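DNR protein (Pseudomonas aeruginosa, PDB 2Z69) regulates transcription of dissimilative nitrate respiration genes in response to nitric oxide, probably by binding DNA as a dimer of the CRP/FNR type, this chain being its sensor domain. Local coordinates at residues 37-42 against 108-113; 57-62 against 79-84. All blocks are in the same frame, centred on the assembly; numbering follows the deposited sequence.

Both contacts lie in the beta barrel of the sensor domain, a cyclic nucleotide-binding fold of the cupin clan, with their centres about 9 Å apart. In chain order the segments run 37-42, 57-62, 79-84 and 108-113, which nests contact 2 inside the loop closed by contact 1. Both reach one antiparallel sheet, contact 2 through segment 57-62 alone. Contact 1 pairs one edge strand, 36-40, with its neighbour 109-115; contact 2 marks where the chain leaves strand 55-59 and meets the end of strand 75-82 from the other sheet. Gln-110, probably hydrogen-bonded through its backbone to Ile-60 and Ser-61, joins the contacts within the shared sheet, while contact 2 carries the link to the second.

Contact 1 (37-42 against 108-113); sequences LVNLDK and PSQLFR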
# COMPACT_ATOMS: atom_id res chain seq x y z
N LEU B 37 -14.65 14.42 19.39
CA LEU B 37 -14.33 15.81 19.18
C LEU B 37 -13.21 16.24 20.15
O LEU B 37 -13.26 15.93 21.37
CB LEU B 37 -15.57 16.65 19.44
CG LEU B 37 -15.39 18.12 19.12
CD1 LEU B 37 -15.22 18.29 17.64
CD2 LEU B 37 -16.64 18.86 19.66
N VAL B 38 -12.21 16.94 19.61
CA VAL B 38 -11.01 17.24 20.39
C VAL B 38 -10.81 18.73 20.34
O VAL B 38 -10.78 19.33 19.26
CB VAL B 38 -9.74 16.51 19.84
CG1 VAL B 38 -8.48 16.92 20.64
CG2 VAL B 38 -9.92 15.00 19.84
N ASN B 39 -10.66 19.32 21.52
CA ASN B 39 -10.51 20.76 21.63
C ASN B 39 -9.15 21.13 22.21
O ASN B 39 -8.79 20.62 23.29
CB ASN B 39 -11.58 21.30 22.56
CG ASN B 39 -12.97 21.06 22.04
OD1 ASN B 39 -13.33 21.52 20.97
ND2 ASN B 39 -13.81 20.40 22.85
N LEU B 40 -8.42 22.05 21.57
CA LEU B 40 -7.04 22.32 22.05
C LEU B 40 -6.66 23.76 22.12
O LEU B 40 -6.98 24.50 21.21
CB LEU B 40 -6.00 21.61 21.15
CG LEU B 40 -5.93 20.08 21.09
CD1 LEU B 40 -4.97 19.70 19.97
CD2 LEU B 40 -5.55 19.39 22.43
N ASP B 41 -5.96 24.15 23.18
CA ASP B 41 -5.40 25.47 23.29
C ASP B 41 -4.09 25.51 22.52
O ASP B 41 -3.54 24.47 22.21
CB ASP B 41 -5.15 25.79 24.75
CG ASP B 41 -6.39 26.28 25.45
OD1 ASP B 41 -7.33 26.77 24.76
OD2 ASP B 41 -6.41 26.21 26.70
N LYS B 42 -3.62 26.71 22.20
CA LYS B 42 -2.31 26.92 21.60
C LYS B 42 -1.31 26.31 22.51
O LYS B 42 -1.33 26.58 23.73
CB LYS B 42 -2.02 28.44 21.52
CG LYS B 42 -0.58 28.79 21.08
CD LYS B 42 -0.17 30.23 21.42
CE LYS B 42 -1.10 31.28 20.82
NZ LYS B 42 -1.19 31.14 19.34
N PRO B 108 -5.35 27.97 18.96
CA PRO B 108 -6.52 27.21 19.42
C PRO B 108 -7.10 26.42 18.25
O PRO B 108 -7.34 27.01 17.18
CB PRO B 108 -7.51 28.28 19.85
CG PRO B 108 -6.61 29.43 20.33
CD PRO B 108 -5.47 29.41 19.30
N SER B 109 -7.31 25.12 18.44
CA SER B 109 -7.68 24.24 17.33
C SER B 109 -8.81 23.30 17.75
O SER B 109 -9.01 23.03 18.94
CB SER B 109 -6.43 23.43 16.87
OG SER B 109 -5.36 24.30 16.47
N GLN B 110 -9.53 22.78 16.76
CA GLN B 110 -10.54 21.79 17.02
C GLN B 110 -10.39 20.67 16.00
O GLN B 110 -10.17 20.91 14.82
CB GLN B 110 -11.96 22.41 16.95
CG GLN B 110 -13.02 21.45 17.46
CD GLN B 110 -14.39 22.07 17.59
OE1 GLN B 110 -14.96 22.53 16.62
NE2 GLN B 110 -14.94 22.06 18.81
N LEU B 111 -10.52 19.43 16.47
CA LEU B 111 -10.31 18.26 15.61
C LEU B 111 -11.36 17.20 15.79
O LEU B 111 -12.06 17.20 16.80
CB LEU B 111 -8.93 17.62 15.87
CG LEU B 111 -7.77 18.62 15.95
CD1 LEU B 111 -7.31 18.65 17.42
CD2 LEU B 111 -6.62 18.19 15.10
N PHE B 112 -11.44 16.31 14.79
CA PHE B 112 -12.09 15.01 14.90
C PHE B 112 -10.99 13.99 15.06
O PHE B 112 -10.05 14.01 14.28
CB PHE B 112 -12.84 14.69 13.61
CG PHE B 112 -14.14 15.41 13.47
CD1 PHE B 112 -14.48 16.00 12.26
CD2 PHE B 112 -15.04 15.48 14.54
CE1 PHE B 112 -15.71 16.66 12.09
CE2 PHE B 112 -16.28 16.13 14.38
CZ PHE B 112 -16.62 16.72 13.15
N ARG B 113 -11.07 13.13 16.06
CA ARG B 113 -10.13 12.02 16.22
C ARG B 113 -10.81 10.76 15.73
O ARG B 113 -11.80 10.33 16.34
CB ARG B 113 -9.79 11.81 17.69
CG ARG B 113 -9.19 10.44 18.01
CD ARG B 113 -8.47 10.39 19.39
NE ARG B 113 -9.38 10.79 20.44
CZ ARG B 113 -9.18 11.77 21.32
NH1 ARG B 113 -8.05 12.48 21.35
NH2 ARG B 113 -10.13 12.02 22.20
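The outermost strand of one barrel sheet, 36-40, pairs here in antiparallel fashion with strand 109-115. Val-38 and Leu-111 form one hydrogen-bonded pair, with Val-38 N to Leu-111 O and Leu-111 N to Val-38 O both 2.8 Å; Leu-40 and Ser-109 form the next, its bonds Leu-40 N to Ser-109 O and Ser-109 N to Leu-40 O each 2.9 Å long.

On the face carrying Asn-39 and Gln-110, the two amides lie side by side and point the same way, their planes 44° apart. Gln-110 NE2 gives a nearly straight bond of 2.7 Å to Asn-39 OD1, arriving in the carbonyl plane of the asparagine. An extended glutamine chain, CG anti to the backbone N (chi1 -170°), brings the amide across to its neighbour. Leu-37 flanks the pair: its CD2 lies 3.7 Å from Gln-110 NE2, while CD1 meets the Phe-112 ring obliquely, 4.1 Å from CE2.

The other face is mainly apolar. Leu-111 CD1 touches both Leu-40 CD1 (3.6 Å) and Val-38 CG1 (3.8 Å). The second valine methyl, CG2, sits over one face of the Arg-113 guanidinium, 3.5 Å from NH1, as that group reaches out to a salt bridge with Asp-36. Ser-109 OG is hydrogen-bonded to Val-107 O and Cys-63 N, so backbone satisfies this buried residue's hydroxyl.

Leucine and valine thus suit the mainly apolar side, where Leu-111 also packs on Leu-59, whereas the Asn-39 and Gln-110 side combines a directional amide bond with the contact of Leu-37 and Phe-112.

Contact 2 (57-62 against 79-84); sequences YYLISG and EVTNER
Arg-84 N donates a short 2.6 Å bond to Leu-59 O, almost in line with the carbonyl, and so fastens the end of segment 79-84 to the corner where segment 57-62 turns. A second bond comes from the side chain of Glu-83: OE1 receives Gly-62 N at 3.1 Å through its anti lone pair. The carboxylate arrives there because CG stands between the backbone N and the carbonyl carbon (chi1 62°), with the chain extended beyond. A water bridges Gly-62 O and Glu-83 N, 2.8 Å from each. Glycine suits position 62, since at its backbone angles (phi 108°) a side chain would collide with Ser-61 O.

Van der Waals contacts surround these bonds. Leu-59 CD2 lies 3.4 Å from Thr-81 O and touches the threonine methyl, while Tyr-58 runs alongside Arg-84, its OH 3.5 Å from CB. Arg-84 NH1 forms a salt bridge with Glu-83 OE2, 3.3 Å apart and weak as a hydrogen bond, which may steady the carboxylate.

Ile-60 and Ser-61 both face Gln-110 in a classic beta bulge that marks the corner. Just before it in the chain, Tyr-58 packs against Leu-13 and Leu-14 of helix 6-14, and Leu-59 packs on Leu-111 of strand 109-115 and on Val-64 of strand 63-69.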
# COMPACT_ATOMS: atom_id res chain seq x y z
N TYR B 57 -6.39 12.15 12.65
CA TYR B 57 -7.08 13.39 12.95
C TYR B 57 -7.51 14.14 11.69
O TYR B 57 -6.81 14.16 10.69
CB TYR B 57 -6.19 14.28 13.81
CG TYR B 57 -5.96 13.66 15.16
CD1 TYR B 57 -5.01 12.66 15.34
CD2 TYR B 57 -6.76 14.03 16.24
CE1 TYR B 57 -4.85 12.04 16.61
CE2 TYR B 57 -6.63 13.42 17.46
CZ TYR B 57 -5.66 12.46 17.65
OH TYR B 57 -5.56 11.89 18.92
N TYR B 58 -8.71 14.72 11.75
CA TYR B 58 -9.08 15.75 10.80
C TYR B 58 -9.09 17.09 11.54
O TYR B 58 -9.70 17.22 12.61
CB TYR B 58 -10.45 15.45 10.24
CG TYR B 58 -10.98 16.48 9.29
CD1 TYR B 58 -11.83 17.48 9.76
CD2 TYR B 58 -10.64 16.47 7.94
CE1 TYR B 58 -12.34 18.44 8.94
CE2 TYR B 58 -11.17 17.44 7.07
CZ TYR B 58 -12.02 18.42 7.60
OH TYR B 58 -12.55 19.40 6.84
N LEU B 59 -8.41 18.08 10.97
CA LEU B 59 -8.31 19.40 11.61
C LEU B 59 -9.47 20.29 11.14
O LEU B 59 -9.49 20.79 10.01
CB LEU B 59 -6.93 20.05 11.29
CG LEU B 59 -6.48 21.34 11.97
CD1 LEU B 59 -6.63 21.28 13.47
CD2 LEU B 59 -5.04 21.67 11.57
N ILE B 60 -10.46 20.47 12.01
CA ILE B 60 -11.63 21.28 11.65
C ILE B 60 -11.18 22.74 11.54
O ILE B 60 -11.36 23.37 10.52
CB ILE B 60 -12.80 21.12 12.66
CG1 ILE B 60 -13.23 19.65 12.78
CG2 ILE B 60 -13.97 22.04 12.28
CD1 ILE B 60 -13.69 19.31 14.21
N SER B 61 -10.52 23.24 12.60
CA SER B 61 -10.14 24.66 12.63
C SER B 61 -8.82 24.72 13.35
O SER B 61 -8.56 23.90 14.24
CB SER B 61 -11.20 25.48 13.39
OG SER B 61 -11.25 25.11 14.77
N GLY B 62 -7.99 25.67 12.97
CA GLY B 62 -6.72 25.85 13.66
C GLY B 62 -5.55 25.40 12.81
O GLY B 62 -5.65 25.43 11.58
N GLU B 79 5.90 18.39 9.31
CA GLU B 79 4.91 19.13 8.56
C GLU B 79 4.17 20.13 9.44
O GLU B 79 4.16 20.02 10.66
CB GLU B 79 3.92 18.16 7.91
CG GLU B 79 3.45 17.07 8.88
CD GLU B 79 2.75 15.87 8.20
OE1 GLU B 79 1.91 16.09 7.28
OE2 GLU B 79 3.02 14.71 8.61
N VAL B 80 3.57 21.12 8.79
CA VAL B 80 2.63 22.01 9.43
C VAL B 80 1.29 21.76 8.72
O VAL B 80 1.21 21.88 7.50
CB VAL B 80 3.06 23.48 9.31
CG1 VAL B 80 1.98 24.40 9.90
CG2 VAL B 80 4.44 23.69 10.01
N THR B 81 0.27 21.35 9.48
CA THR B 81 -1.04 21.03 8.90
C THR B 81 -2.03 22.20 9.03
O THR B 81 -2.22 22.75 10.11
CB THR B 81 -1.64 19.79 9.56
OG1 THR B 81 -0.68 18.71 9.54
CG2 THR B 81 -2.93 19.36 8.85
N ASN B 82 -2.66 22.56 7.91
CA ASN B 82 -3.67 23.62 7.86
C ASN B 82 -5.07 23.05 8.06
O ASN B 82 -5.29 21.84 7.85
CB ASN B 82 -3.58 24.36 6.52
CG ASN B 82 -2.20 25.00 6.30
OD1 ASN B 82 -1.71 25.74 7.15
ND2 ASN B 82 -1.57 24.68 5.18
N GLU B 83 -6.03 23.91 8.44
CA GLU B 83 -7.40 23.43 8.64
C GLU B 83 -7.96 22.69 7.42
O GLU B 83 -7.47 22.87 6.29
CB GLU B 83 -8.36 24.54 9.16
CG GLU B 83 -8.60 25.75 8.30
CD GLU B 83 -9.31 26.87 9.11
OE1 GLU B 83 -9.09 26.96 10.36
OE2 GLU B 83 -10.06 27.66 8.50
N ARG B 84 -8.95 21.84 7.67
CA ARG B 84 -9.60 21.00 6.64
C ARG B 84 -8.62 20.00 5.98
O ARG B 84 -8.76 19.64 4.80
CB ARG B 84 -10.34 21.86 5.61
CG ARG B 84 -11.42 22.77 6.22
CD ARG B 84 -12.30 23.46 5.12
NE ARG B 84 -11.56 24.44 4.32
CZ ARG B 84 -11.19 25.66 4.75
NH1 ARG B 84 -11.49 26.08 5.98
NH2 ARG B 84 -10.51 26.45 3.94
O HOH W 1 -5.45 26.57 9.05